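Local coordinates for De novo designed switch protein caging a hemagglutinin binder (sCageHA267_1S) (Synthetic construct, PDB 7CBC) that cages a hemagglutinin binder against a designed six-helical bundle, probably serving as the switch part of a modular protein biosensor, at residues A[2-7]-A[94-99]; A[8-13]-A[86-91]; A[105-110]-A[179-184]. All coordinates share one frame; numbering follows the deposited sequence.

Contact 1 (A[2-7]-A[94-99]); sequences SELARK and SGSGSY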
ATOM      1  N   SER A   2      -3.534 -29.501 -12.534  1.00 57.12           N
ATOM      2  CA  SER A   2      -4.727 -29.841 -11.759  1.00 53.30           C
ATOM      3  C   SER A   2      -5.700 -28.683 -11.873  1.00 53.59           C
ATOM      4  O   SER A   2      -5.277 -27.523 -11.813  1.00 47.68           O
ATOM      5  CB  SER A   2      -4.429 -30.083 -10.277  1.00 54.77           C
ATOM      6  OG  SER A   2      -5.596 -29.874  -9.494  1.00 55.36           O
ATOM      7  N   GLU A   3      -6.997 -28.962 -12.006  1.00 48.98           N
ATOM      8  CA  GLU A   3      -7.934 -27.843 -12.036  1.00 51.25           C
ATOM      9  C   GLU A   3      -7.994 -27.117 -10.694  1.00 45.16           C
ATOM     10  O   GLU A   3      -8.232 -25.902 -10.660  1.00 43.76           O
ATOM     11  CB  GLU A   3      -9.326 -28.311 -12.452  1.00 51.83           C
ATOM     12  CG  GLU A   3     -10.171 -27.168 -13.009  1.00 53.85           C
ATOM     13  CD  GLU A   3      -9.420 -26.352 -14.054  1.00 54.31           C
ATOM     14  OE1 GLU A   3      -8.826 -26.958 -14.977  1.00 51.60           O
ATOM     15  OE2 GLU A   3      -9.417 -25.107 -13.942  1.00 51.43           O
ATOM     16  N   LEU A   4      -7.774 -27.828  -9.585  1.00 41.20           N
ATOM     17  CA  LEU A   4      -7.810 -27.182  -8.280  1.00 38.46           C
ATOM     18  C   LEU A   4      -6.558 -26.345  -8.045  1.00 39.78           C
ATOM     19  O   LEU A   4      -6.618 -25.295  -7.399  1.00 34.88           O
ATOM     20  CB  LEU A   4      -7.976 -28.220  -7.181  1.00 36.66           C
ATOM     21  CG  LEU A   4      -9.391 -28.373  -6.624  1.00 41.53           C
ATOM     22  CD1 LEU A   4     -10.426 -28.443  -7.735  1.00 43.45           C
ATOM     23  CD2 LEU A   4      -9.492 -29.575  -5.713  1.00 38.71           C
ATOM     24  N   ALA A   5      -5.414 -26.793  -8.559  1.00 40.16           N
ATOM     25  CA  ALA A   5      -4.213 -25.975  -8.467  1.00 40.13           C
ATOM     26  C   ALA A   5      -4.352 -24.706  -9.295  1.00 39.60           C
ATOM     27  O   ALA A   5      -3.900 -23.633  -8.877  1.00 30.84           O
ATOM     28  CB  ALA A   5      -2.992 -26.776  -8.910  1.00 35.16           C
ATOM     29  N   ARG A   6      -4.963 -24.807 -10.480  1.00 37.72           N
ATOM     30  CA  ARG A   6      -5.141 -23.623 -11.312  1.00 39.35           C
ATOM     31  C   ARG A   6      -6.093 -22.640 -10.667  1.00 37.71           C
ATOM     32  O   ARG A   6      -5.972 -21.427 -10.863  1.00 34.28           O
ATOM     33  CB  ARG A   6      -5.672 -24.007 -12.687  1.00 38.92           C
ATOM     34  CG  ARG A   6      -4.715 -24.809 -13.497  1.00 48.39           C
ATOM     35  CD  ARG A   6      -5.268 -25.083 -14.888  1.00 52.26           C
ATOM     36  NE  ARG A   6      -4.455 -24.374 -15.858  1.00 53.67           N
ATOM     37  CZ  ARG A   6      -3.376 -24.900 -16.431  1.00 50.43           C
ATOM     38  NH1 ARG A   6      -2.995 -26.138 -16.127  1.00 50.89           N
ATOM     39  NH2 ARG A   6      -2.668 -24.190 -17.298  1.00 49.46           N
ATOM     40  N   LYS A   7      -7.056 -23.147  -9.913  1.00 34.97           N
ATOM     41  CA  LYS A   7      -8.011 -22.276  -9.257  1.00 35.10           C
ATOM     42  C   LYS A   7      -7.346 -21.523  -8.113  1.00 33.05           C
ATOM     43  O   LYS A   7      -7.569 -20.321  -7.950  1.00 35.01           O
ATOM     44  CB  LYS A   7      -9.219 -23.125  -8.834  1.00 37.23           C
ATOM     45  CG  LYS A   7     -10.215 -22.600  -7.805  1.00 42.83           C
ATOM     46  CD  LYS A   7     -10.327 -21.082  -7.654  1.00 51.22           C
ATOM     47  CE  LYS A   7     -10.689 -20.265  -8.878  1.00 53.42           C
ATOM     48  NZ  LYS A   7     -10.496 -18.830  -8.533  1.00 39.07           N
ATOM     49  N   SER A  94     -14.172 -26.160  -1.769  1.00 55.10           N
ATOM     50  CA  SER A  94     -14.876 -26.703  -0.606  1.00 57.95           C
ATOM     51  C   SER A  94     -15.590 -28.011  -0.916  1.00 56.73           C
ATOM     52  O   SER A  94     -15.656 -28.903  -0.063  1.00 63.83           O
ATOM     53  CB  SER A  94     -15.873 -25.679  -0.063  1.00 56.05           C
ATOM     54  OG  SER A  94     -15.263 -24.858   0.910  1.00 58.07           O
ATOM     55  N   GLY A  95     -16.127 -28.149  -2.126  1.00 55.20           N
ATOM     56  CA  GLY A  95     -16.890 -29.331  -2.457  1.00 56.33           C
ATOM     57  C   GLY A  95     -16.116 -30.456  -3.098  1.00 58.16           C
ATOM     58  O   GLY A  95     -16.716 -31.465  -3.478  1.00 58.32           O
ATOM     59  N   SER A  96     -14.797 -30.325  -3.234  1.00 59.15           N
ATOM     60  CA  SER A  96     -13.998 -31.328  -3.925  1.00 53.01           C
ATOM     61  C   SER A  96     -13.418 -32.376  -2.986  1.00 54.88           C
ATOM     62  O   SER A  96     -12.952 -33.424  -3.459  1.00 54.23           O
ATOM     63  CB  SER A  96     -12.852 -30.658  -4.687  1.00 54.01           C
ATOM     64  OG  SER A  96     -11.925 -30.082  -3.780  1.00 48.30           O
ATOM     65  N   GLY A  97     -13.430 -32.120  -1.680  1.00 53.81           N
ATOM     66  CA  GLY A  97     -12.881 -33.072  -0.734  1.00 52.55           C
ATOM     67  C   GLY A  97     -11.375 -33.195  -0.760  1.00 50.89           C
ATOM     68  O   GLY A  97     -10.844 -34.241  -0.381  1.00 49.21           O
ATOM     69  N   SER A  98     -10.668 -32.154  -1.199  1.00 49.70           N
ATOM     70  CA  SER A  98      -9.210 -32.169  -1.273  1.00 41.23           C
ATOM     71  C   SER A  98      -8.664 -31.462  -0.036  1.00 43.68           C
ATOM     72  O   SER A  98      -8.832 -30.245   0.119  1.00 38.62           O
ATOM     73  CB  SER A  98      -8.721 -31.501  -2.557  1.00 43.26           C
ATOM     74  OG  SER A  98      -7.309 -31.595  -2.676  1.00 42.24           O
ATOM     75  N   TYR A  99      -8.019 -32.224   0.850  1.00 37.29           N
ATOM     76  CA  TYR A  99      -7.470 -31.624   2.061  1.00 38.85           C
ATOM     77  C   TYR A  99      -6.395 -30.592   1.739  1.00 40.04           C
ATOM     78  O   TYR A  99      -6.226 -29.617   2.483  1.00 42.50           O
ATOM     79  CB  TYR A  99      -6.920 -32.724   2.977  1.00 42.58           C
ATOM     80  CG  TYR A  99      -5.951 -32.248   4.039  1.00 43.79           C
ATOM     81  CD1 TYR A  99      -6.402 -31.673   5.226  1.00 49.00           C
ATOM     82  CD2 TYR A  99      -4.579 -32.383   3.859  1.00 44.79           C
ATOM     83  CE1 TYR A  99      -5.500 -31.238   6.206  1.00 48.74           C
ATOM     84  CE2 TYR A  99      -3.676 -31.957   4.816  1.00 45.17           C
ATOM     85  CZ  TYR A  99      -4.136 -31.385   5.991  1.00 48.52           C
ATOM     86  OH  TYR A  99      -3.219 -30.962   6.933  1.00 50.30           O
TER

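Contact 2 (A[8-13]-A[86-91]); sequences LLEAST and LEEARE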
ATOM      1  N   LEU A   8      -6.478 -22.192  -7.355  1.00 31.43           N
ATOM      2  CA  LEU A   8      -5.748 -21.522  -6.287  1.00 33.41           C
ATOM      3  C   LEU A   8      -4.873 -20.404  -6.832  1.00 33.03           C
ATOM      4  O   LEU A   8      -4.934 -19.264  -6.351  1.00 30.83           O
ATOM      5  CB  LEU A   8      -4.910 -22.537  -5.516  1.00 35.92           C
ATOM      6  CG  LEU A   8      -5.776 -23.458  -4.670  1.00 34.95           C
ATOM      7  CD1 LEU A   8      -4.992 -24.692  -4.224  1.00 34.37           C
ATOM      8  CD2 LEU A   8      -6.315 -22.683  -3.486  1.00 29.42           C
ATOM      9  N   LEU A   9      -4.059 -20.707  -7.845  1.00 30.18           N
ATOM     10  CA  LEU A   9      -3.223 -19.673  -8.441  1.00 31.32           C
ATOM     11  C   LEU A   9      -4.074 -18.536  -8.993  1.00 33.27           C
ATOM     12  O   LEU A   9      -3.715 -17.363  -8.867  1.00 26.40           O
ATOM     13  CB  LEU A   9      -2.348 -20.277  -9.534  1.00 32.22           C
ATOM     14  CG  LEU A   9      -1.321 -19.364 -10.194  1.00 33.46           C
ATOM     15  CD1 LEU A   9      -0.337 -18.811  -9.166  1.00 31.94           C
ATOM     16  CD2 LEU A   9      -0.580 -20.120 -11.295  1.00 28.56           C
ATOM     17  N   GLU A  10      -5.219 -18.866  -9.585  1.00 29.69           N
ATOM     18  CA  GLU A  10      -6.120 -17.848 -10.108  1.00 32.23           C
ATOM     19  C   GLU A  10      -6.661 -16.956  -8.986  1.00 35.31           C
ATOM     20  O   GLU A  10      -6.773 -15.731  -9.148  1.00 32.13           O
ATOM     21  CB  GLU A  10      -7.235 -18.553 -10.883  1.00 35.60           C
ATOM     22  CG  GLU A  10      -8.399 -17.722 -11.370  1.00 43.65           C
ATOM     23  CD  GLU A  10      -9.601 -18.622 -11.704  1.00 47.76           C
ATOM     24  OE1 GLU A  10     -10.733 -18.321 -11.251  1.00 49.79           O
ATOM     25  OE2 GLU A  10      -9.404 -19.653 -12.395  1.00 48.36           O
ATOM     26  N   ALA A  11      -6.956 -17.539  -7.823  1.00 31.28           N
ATOM     27  CA  ALA A  11      -7.321 -16.725  -6.667  1.00 32.71           C
ATOM     28  C   ALA A  11      -6.173 -15.807  -6.259  1.00 33.35           C
ATOM     29  O   ALA A  11      -6.366 -14.601  -6.049  1.00 29.74           O
ATOM     30  CB  ALA A  11      -7.733 -17.623  -5.501  1.00 31.08           C
ATOM     31  N   SER A  12      -4.961 -16.358  -6.157  1.00 30.04           N
ATOM     32  CA  SER A  12      -3.837 -15.591  -5.629  1.00 30.34           C
ATOM     33  C   SER A  12      -3.482 -14.412  -6.525  1.00 30.79           C
ATOM     34  O   SER A  12      -3.256 -13.298  -6.034  1.00 29.38           O
ATOM     35  CB  SER A  12      -2.632 -16.508  -5.440  1.00 23.65           C
ATOM     36  OG  SER A  12      -2.775 -17.238  -4.239  1.00 21.76           O
ATOM     37  N   THR A  13      -3.416 -14.629  -7.837  1.00 28.90           N
ATOM     38  CA  THR A  13      -3.075 -13.525  -8.730  1.00 28.07           C
ATOM     39  C   THR A  13      -4.177 -12.469  -8.737  1.00 31.85           C
ATOM     40  O   THR A  13      -3.892 -11.263  -8.698  1.00 29.39           O
ATOM     41  CB  THR A  13      -2.793 -14.043 -10.146  1.00 29.97           C
ATOM     42  OG1 THR A  13      -3.936 -14.740 -10.657  1.00 29.37           O
ATOM     43  CG2 THR A  13      -1.596 -15.009 -10.151  1.00 28.02           C
ATOM     44  N   LEU A  86     -12.302 -15.047  -3.055  1.00 35.18           N
ATOM     45  CA  LEU A  86     -12.102 -16.256  -2.265  1.00 39.51           C
ATOM     46  C   LEU A  86     -13.327 -17.162  -2.297  1.00 43.55           C
ATOM     47  O   LEU A  86     -13.202 -18.368  -2.038  1.00 43.07           O
ATOM     48  CB  LEU A  86     -11.719 -15.885  -0.830  1.00 31.35           C
ATOM     49  CG  LEU A  86     -10.302 -15.286  -0.776  1.00 33.95           C
ATOM     50  CD1 LEU A  86     -10.112 -14.273   0.362  1.00 30.03           C
ATOM     51  CD2 LEU A  86      -9.267 -16.386  -0.684  1.00 35.19           C
ATOM     52  N   GLU A  87     -14.497 -16.619  -2.652  1.00 39.21           N
ATOM     53  CA  GLU A  87     -15.724 -17.405  -2.663  1.00 44.68           C
ATOM     54  C   GLU A  87     -15.850 -18.221  -3.941  1.00 45.03           C
ATOM     55  O   GLU A  87     -16.216 -19.402  -3.897  1.00 48.05           O
ATOM     56  CB  GLU A  87     -16.943 -16.499  -2.484  1.00 38.75           C
ATOM     57  CG  GLU A  87     -17.478 -16.521  -1.075  1.00 49.00           C
ATOM     58  CD  GLU A  87     -17.651 -17.934  -0.543  1.00 53.57           C
ATOM     59  OE1 GLU A  87     -18.287 -18.759  -1.234  1.00 61.21           O
ATOM     60  OE2 GLU A  87     -17.138 -18.226   0.563  1.00 57.54           O
ATOM     61  N   GLU A  88     -15.563 -17.607  -5.089  1.00 43.62           N
ATOM     62  CA  GLU A  88     -15.466 -18.389  -6.314  1.00 48.09           C
ATOM     63  C   GLU A  88     -14.434 -19.494  -6.159  1.00 46.92           C
ATOM     64  O   GLU A  88     -14.653 -20.632  -6.584  1.00 51.14           O
ATOM     65  CB  GLU A  88     -15.115 -17.482  -7.491  1.00 49.97           C
ATOM     66  CG  GLU A  88     -14.603 -18.226  -8.713  1.00 52.15           C
ATOM     67  CD  GLU A  88     -14.473 -17.329  -9.936  1.00 57.83           C
ATOM     68  OE1 GLU A  88     -14.213 -17.870 -11.031  1.00 58.06           O
ATOM     69  OE2 GLU A  88     -14.633 -16.095  -9.784  1.00 61.31           O
ATOM     70  N   ALA A  89     -13.301 -19.174  -5.537  1.00 46.22           N
ATOM     71  CA  ALA A  89     -12.288 -20.186  -5.267  1.00 44.28           C
ATOM     72  C   ALA A  89     -12.829 -21.279  -4.360  1.00 45.29           C
ATOM     73  O   ALA A  89     -12.670 -22.473  -4.639  1.00 46.37           O
ATOM     74  CB  ALA A  89     -11.051 -19.534  -4.648  1.00 43.82           C
ATOM     75  N   ARG A  90     -13.480 -20.885  -3.267  1.00 44.32           N
ATOM     76  CA  ARG A  90     -13.990 -21.847  -2.302  1.00 47.11           C
ATOM     77  C   ARG A  90     -15.105 -22.699  -2.900  1.00 53.65           C
ATOM     78  O   ARG A  90     -15.246 -23.874  -2.540  1.00 51.46           O
ATOM     79  CB  ARG A  90     -14.462 -21.099  -1.053  1.00 49.10           C
ATOM     80  CG  ARG A  90     -14.859 -21.977   0.117  1.00 53.47           C
ATOM     81  CD  ARG A  90     -14.615 -21.300   1.465  1.00 53.86           C
ATOM     82  NE  ARG A  90     -14.822 -19.854   1.408  1.00 57.89           N
ATOM     83  CZ  ARG A  90     -13.861 -18.948   1.585  1.00 51.83           C
ATOM     84  NH1 ARG A  90     -12.614 -19.325   1.844  1.00 53.40           N
ATOM     85  NH2 ARG A  90     -14.149 -17.658   1.507  1.00 53.97           N
ATOM     86  N   GLU A  91     -15.882 -22.135  -3.832  1.00 55.13           N
ATOM     87  CA  GLU A  91     -16.956 -22.889  -4.475  1.00 52.79           C
ATOM     88  C   GLU A  91     -16.413 -24.112  -5.204  1.00 57.52           C
ATOM     89  O   GLU A  91     -17.072 -25.158  -5.261  1.00 56.00           O
ATOM     90  CB  GLU A  91     -17.723 -21.987  -5.447  1.00 52.78           C
ATOM     91  CG  GLU A  91     -18.999 -22.609  -6.032  1.00 63.05           C
ATOM     92  CD  GLU A  91     -18.790 -23.372  -7.351  1.00 68.69           C
ATOM     93  OE1 GLU A  91     -17.636 -23.701  -7.713  1.00 65.24           O
ATOM     94  OE2 GLU A  91     -19.803 -23.646  -8.034  1.00 72.96           O
TER

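Contact 3 (A[105-110]-A[179-184]); sequences LKAIAE and ERIIEE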
ATOM      1  N   LEU A 105      -6.054 -22.863   0.408  1.00 29.91           N
ATOM      2  CA  LEU A 105      -7.023 -21.775   0.343  1.00 30.79           C
ATOM      3  C   LEU A 105      -7.200 -21.091   1.691  1.00 32.79           C
ATOM      4  O   LEU A 105      -7.326 -19.863   1.754  1.00 26.88           O
ATOM      5  CB  LEU A 105      -8.366 -22.285  -0.168  1.00 34.10           C
ATOM      6  CG  LEU A 105      -9.365 -21.142  -0.370  1.00 36.34           C
ATOM      7  CD1 LEU A 105      -8.950 -20.257  -1.565  1.00 29.86           C
ATOM      8  CD2 LEU A 105     -10.794 -21.661  -0.532  1.00 40.64           C
ATOM      9  N   LYS A 106      -7.226 -21.857   2.785  1.00 30.32           N
ATOM     10  CA  LYS A 106      -7.259 -21.202   4.092  1.00 32.26           C
ATOM     11  C   LYS A 106      -6.022 -20.336   4.294  1.00 32.98           C
ATOM     12  O   LYS A 106      -6.096 -19.248   4.884  1.00 31.30           O
ATOM     13  CB  LYS A 106      -7.387 -22.236   5.208  1.00 32.43           C
ATOM     14  CG  LYS A 106      -7.161 -21.679   6.618  1.00 36.43           C
ATOM     15  CD  LYS A 106      -7.619 -22.668   7.709  1.00 43.60           C
ATOM     16  CE  LYS A 106      -6.666 -23.866   7.874  1.00 47.28           C
ATOM     17  NZ  LYS A 106      -5.407 -23.510   8.601  1.00 44.39           N
ATOM     18  N   ALA A 107      -4.873 -20.794   3.799  1.00 29.60           N
ATOM     19  CA  ALA A 107      -3.671 -19.982   3.916  1.00 31.09           C
ATOM     20  C   ALA A 107      -3.775 -18.730   3.066  1.00 28.76           C
ATOM     21  O   ALA A 107      -3.225 -17.691   3.432  1.00 31.19           O
ATOM     22  CB  ALA A 107      -2.437 -20.792   3.523  1.00 31.33           C
ATOM     23  N   ILE A 108      -4.478 -18.798   1.939  1.00 26.34           N
ATOM     24  CA  ILE A 108      -4.639 -17.601   1.123  1.00 27.70           C
ATOM     25  C   ILE A 108      -5.621 -16.643   1.778  1.00 32.30           C
ATOM     26  O   ILE A 108      -5.424 -15.420   1.759  1.00 24.93           O
ATOM     27  CB  ILE A 108      -5.083 -17.991  -0.294  1.00 29.84           C
ATOM     28  CG1 ILE A 108      -3.996 -18.795  -0.977  1.00 23.17           C
ATOM     29  CG2 ILE A 108      -5.398 -16.768  -1.141  1.00 26.69           C
ATOM     30  CD1 ILE A 108      -4.411 -19.166  -2.345  1.00 31.61           C
ATOM     31  N   ALA A 109      -6.694 -17.174   2.367  1.00 30.93           N
ATOM     32  CA  ALA A 109      -7.677 -16.299   2.995  1.00 26.55           C
ATOM     33  C   ALA A 109      -7.091 -15.601   4.211  1.00 30.03           C
ATOM     34  O   ALA A 109      -7.267 -14.388   4.378  1.00 28.20           O
ATOM     35  CB  ALA A 109      -8.930 -17.089   3.372  1.00 31.11           C
ATOM     36  N   GLU A 110      -6.388 -16.341   5.074  1.00 30.37           N
ATOM     37  CA  GLU A 110      -5.760 -15.708   6.234  1.00 32.92           C
ATOM     38  C   GLU A 110      -4.751 -14.657   5.815  1.00 30.64           C
ATOM     39  O   GLU A 110      -4.610 -13.612   6.471  1.00 25.81           O
ATOM     40  CB  GLU A 110      -5.039 -16.739   7.090  1.00 32.94           C
ATOM     41  CG  GLU A 110      -5.883 -17.600   7.982  1.00 40.05           C
ATOM     42  CD  GLU A 110      -4.996 -18.483   8.832  1.00 43.46           C
ATOM     43  OE1 GLU A 110      -4.307 -17.949   9.732  1.00 45.72           O
ATOM     44  OE2 GLU A 110      -4.947 -19.699   8.568  1.00 48.16           O
ATOM     45  N   GLU A 179       4.687 -15.177   7.234  1.00 34.95           N
ATOM     46  CA  GLU A 179       5.625 -16.289   7.247  1.00 40.56           C
ATOM     47  C   GLU A 179       5.161 -17.394   8.182  1.00 39.66           C
ATOM     48  O   GLU A 179       5.341 -18.579   7.884  1.00 37.88           O
ATOM     49  CB  GLU A 179       7.011 -15.791   7.634  1.00 40.53           C
ATOM     50  CG  GLU A 179       7.752 -15.240   6.440  1.00 52.17           C
ATOM     51  CD  GLU A 179       8.677 -14.103   6.779  1.00 55.67           C
ATOM     52  OE1 GLU A 179       8.762 -13.717   7.972  1.00 52.54           O
ATOM     53  OE2 GLU A 179       9.319 -13.594   5.833  1.00 60.61           O
ATOM     54  N   ARG A 180       4.547 -17.027   9.309  1.00 37.19           N
ATOM     55  CA  ARG A 180       4.060 -18.044  10.233  1.00 40.27           C
ATOM     56  C   ARG A 180       2.928 -18.851   9.610  1.00 38.15           C
ATOM     57  O   ARG A 180       2.854 -20.070   9.800  1.00 41.00           O
ATOM     58  CB  ARG A 180       3.627 -17.396  11.552  1.00 39.88           C
ATOM     59  CG  ARG A 180       3.084 -18.394  12.562  1.00 44.44           C
ATOM     60  CD  ARG A 180       2.113 -17.752  13.534  1.00 45.04           C
ATOM     61  NE  ARG A 180       0.830 -17.500  12.882  1.00 48.29           N
ATOM     62  CZ  ARG A 180      -0.028 -18.454  12.517  1.00 47.00           C
ATOM     63  NH1 ARG A 180       0.249 -19.731  12.746  1.00 48.53           N
ATOM     64  NH2 ARG A 180      -1.168 -18.124  11.917  1.00 42.11           N
ATOM     65  N   ILE A 181       2.055 -18.194   8.841  1.00 38.56           N
ATOM     66  CA  ILE A 181       1.010 -18.906   8.105  1.00 35.01           C
ATOM     67  C   ILE A 181       1.633 -19.903   7.136  1.00 34.88           C
ATOM     68  O   ILE A 181       1.224 -21.068   7.057  1.00 35.58           O
ATOM     69  CB  ILE A 181       0.107 -17.900   7.367  1.00 36.14           C
ATOM     70  CG1 ILE A 181      -0.859 -17.213   8.342  1.00 36.47           C
ATOM     71  CG2 ILE A 181      -0.632 -18.564   6.200  1.00 32.86           C
ATOM     72  CD1 ILE A 181      -1.300 -15.826   7.897  1.00 32.12           C
ATOM     73  N   ILE A 182       2.643 -19.454   6.396  1.00 34.26           N
ATOM     74  CA  ILE A 182       3.314 -20.313   5.435  1.00 33.49           C
ATOM     75  C   ILE A 182       4.023 -21.459   6.145  1.00 33.17           C
ATOM     76  O   ILE A 182       3.833 -22.630   5.800  1.00 36.38           O
ATOM     77  CB  ILE A 182       4.283 -19.482   4.575  1.00 33.60           C
ATOM     78  CG1 ILE A 182       3.507 -18.386   3.846  1.00 30.76           C
ATOM     79  CG2 ILE A 182       5.002 -20.386   3.566  1.00 33.39           C
ATOM     80  CD1 ILE A 182       4.356 -17.477   2.990  1.00 34.95           C
ATOM     81  N   GLU A 183       4.846 -21.147   7.147  1.00 33.57           N
ATOM     82  CA  GLU A 183       5.627 -22.191   7.805  1.00 37.23           C
ATOM     83  C   GLU A 183       4.727 -23.239   8.453  1.00 39.15           C
ATOM     84  O   GLU A 183       5.038 -24.435   8.425  1.00 36.50           O
ATOM     85  CB  GLU A 183       6.580 -21.578   8.828  1.00 38.74           C
ATOM     86  CG  GLU A 183       7.332 -22.609   9.680  1.00 45.45           C
ATOM     87  CD  GLU A 183       8.419 -23.375   8.916  1.00 50.86           C
ATOM     88  OE1 GLU A 183       8.802 -22.933   7.812  1.00 52.27           O
ATOM     89  OE2 GLU A 183       8.893 -24.422   9.421  1.00 45.84           O
ATOM     90  N   GLU A 184       3.598 -22.817   9.024  1.00 36.53           N
ATOM     91  CA  GLU A 184       2.627 -23.780   9.537  1.00 36.29           C
ATOM     92  C   GLU A 184       2.114 -24.698   8.433  1.00 38.29           C
ATOM     93  O   GLU A 184       2.026 -25.920   8.610  1.00 36.30           O
ATOM     94  CB  GLU A 184       1.451 -23.057  10.174  1.00 42.79           C
ATOM     95  CG  GLU A 184       0.420 -23.978  10.813  1.00 45.92           C
ATOM     96  CD  GLU A 184       0.490 -23.947  12.320  1.00 57.31           C
ATOM     97  OE1 GLU A 184       1.109 -24.872  12.893  1.00 58.48           O
ATOM     98  OE2 GLU A 184      -0.048 -22.987  12.937  1.00 56.93           O
TER
HETATM   99  O   HOH W   1      -2.457 -20.244  10.602  1.00 46.65           O

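Contact 1 (A[2-7]-A[94-99])
Leu4, near the start of helix 3-46, reaches across to the loop between helices 50-93 and 99-142 and meets two serines with one methyl group. Its CD2 comes to 3.1 Å from Ser96 OG, a short approach for a carbon and an oxygen, and lies 3.8 Å from Ser98 CB. The chi1 of Leu4, -101°, lies off the staggered positions, so the side chain may be strained or imprecisely placed, and the short approach is doubtful in detail. Ile93 also touches Leu4, so the packed part of the contact includes the end of helix 50-93. Ser96 OG is hydrogen-bonded to the carbonyl O of Ile93. Ser98 OG is turned anti to the backbone N (chi1 -176°) and caps helix 99-142 through a weak bond from Ala101 N, while its CB faces the leucine. The outer side is looser: Gly95 and Gly97 are exposed, and Gly97 has the positive phi that glycine tolerates easily. At the start of segment 2-7, Ser2 is the N-cap of helix 3-46, its OG accepting from Ala5 N at 3.2 Å and weakly from Leu4 N. The chemistry is thus divided: the serine hydroxyls serve helix ends within their own segments or beside them, and segments 2-7 and 94-99 meet through van der Waals contact alone.

Contact 2 (A[8-13]-A[86-91])
Ala11 and Ala89 meet methyl to methyl, their CB atoms 3.9 Å apart, and these two small side chains let the backbones come close, with 6.2 Å between the CA atoms. Beside them, Glu10 and Glu88 bring like charges together, OE1 of Glu10 lying 3.5 Å from OE1 of Glu88. Both glutamates hold CG anti to the backbone N (chi1 172° and 163°) and run extended to their carboxylates, yet the two chains cross at about a right angle and the carboxylate planes are turned 74° apart. Lysines one turn away probably offset the repulsion: Lys7 NZ forms a salt bridge with Glu10 OE1, and Lys84 NZ forms one with Glu88 OE2, which also has a weak, long ion pair with Lys14 NZ. Farther out on helix 50-93, Arg90 takes hold of Glu87 side-on, NE at 3.0 Å and NH2 at 3.2 Å from the single atom OE2, both from the same face of the carboxylate. On the inner side, Leu105 of helix 99-142 covers Ala89, and further leucine contacts lie beside the pair, Leu104 on Leu8 and Leu86 on Leu15. A close alanine pair, leucines toward the interior and charged side chains toward the outside, joins helices 3-46 and 50-93 as the first antiparallel hairpin of the six-helical bundle.

Contact 3 (A[105-110]-A[179-184])
Ile181 packs between Ala107 and Glu110 where helices 99-142 and 146-190 run as an antiparallel pair of the six-helical bundle, the axes of the two short segments 10.1 Å apart and 174° from each other in direction. From its CB, the branch CG2 lies anti to the backbone N and touches Ala107, CG2 to CB 3.9 Å. The other branch serves Glu110: CG1 sits 3.8 Å from OE1 of that glutamate, and CD1, at the tip, lies 3.9 Å from its CB, while Thr111 and Leu114 of helix 99-142 also touch Ile181. Cutting Ile181 back to an alanine is likely to open a gap beside Ala107 and to remove the apolar support along Glu110, giving its carboxylate more freedom to turn. That carboxylate belongs to a salt-bridge network with Lys106, Arg180 and Glu184. OE1 approaches the guanidinium edge of Arg180 at a long 3.8 Å from NH2, the carboxylate and guanidinium planes only 26° apart, and Arg180 NE forms a salt bridge with Glu177 OE2. One water bridges the long gap: it accepts from Arg180 NH2 at 2.8 Å and donates to Glu110 OE1 at 3.1 Å.

In the fold
All three contacts lie toward one end of the elongated bundle, on the same side of its centre. Contacts 1 and 2 share helix 3-46 and sit 10 Å apart between centres, the shorter chain loop of contact 2 falling within that of contact 1; Lys7 joins them by packing on Ala89. Contact 3 follows later in sequence, its centre 14 Å from contact 2 and 17 Å from contact 1. It meets contact 2 through Leu105 and Ile108, which touch Leu8, Ser12, Ala89 and Arg90. Helices 3-46, 50-93, 99-142 and 146-190 are thus tied in succession, while Arg6 and Leu9 reach Tyr287 in the small C-terminal domain, presumably the caged binder.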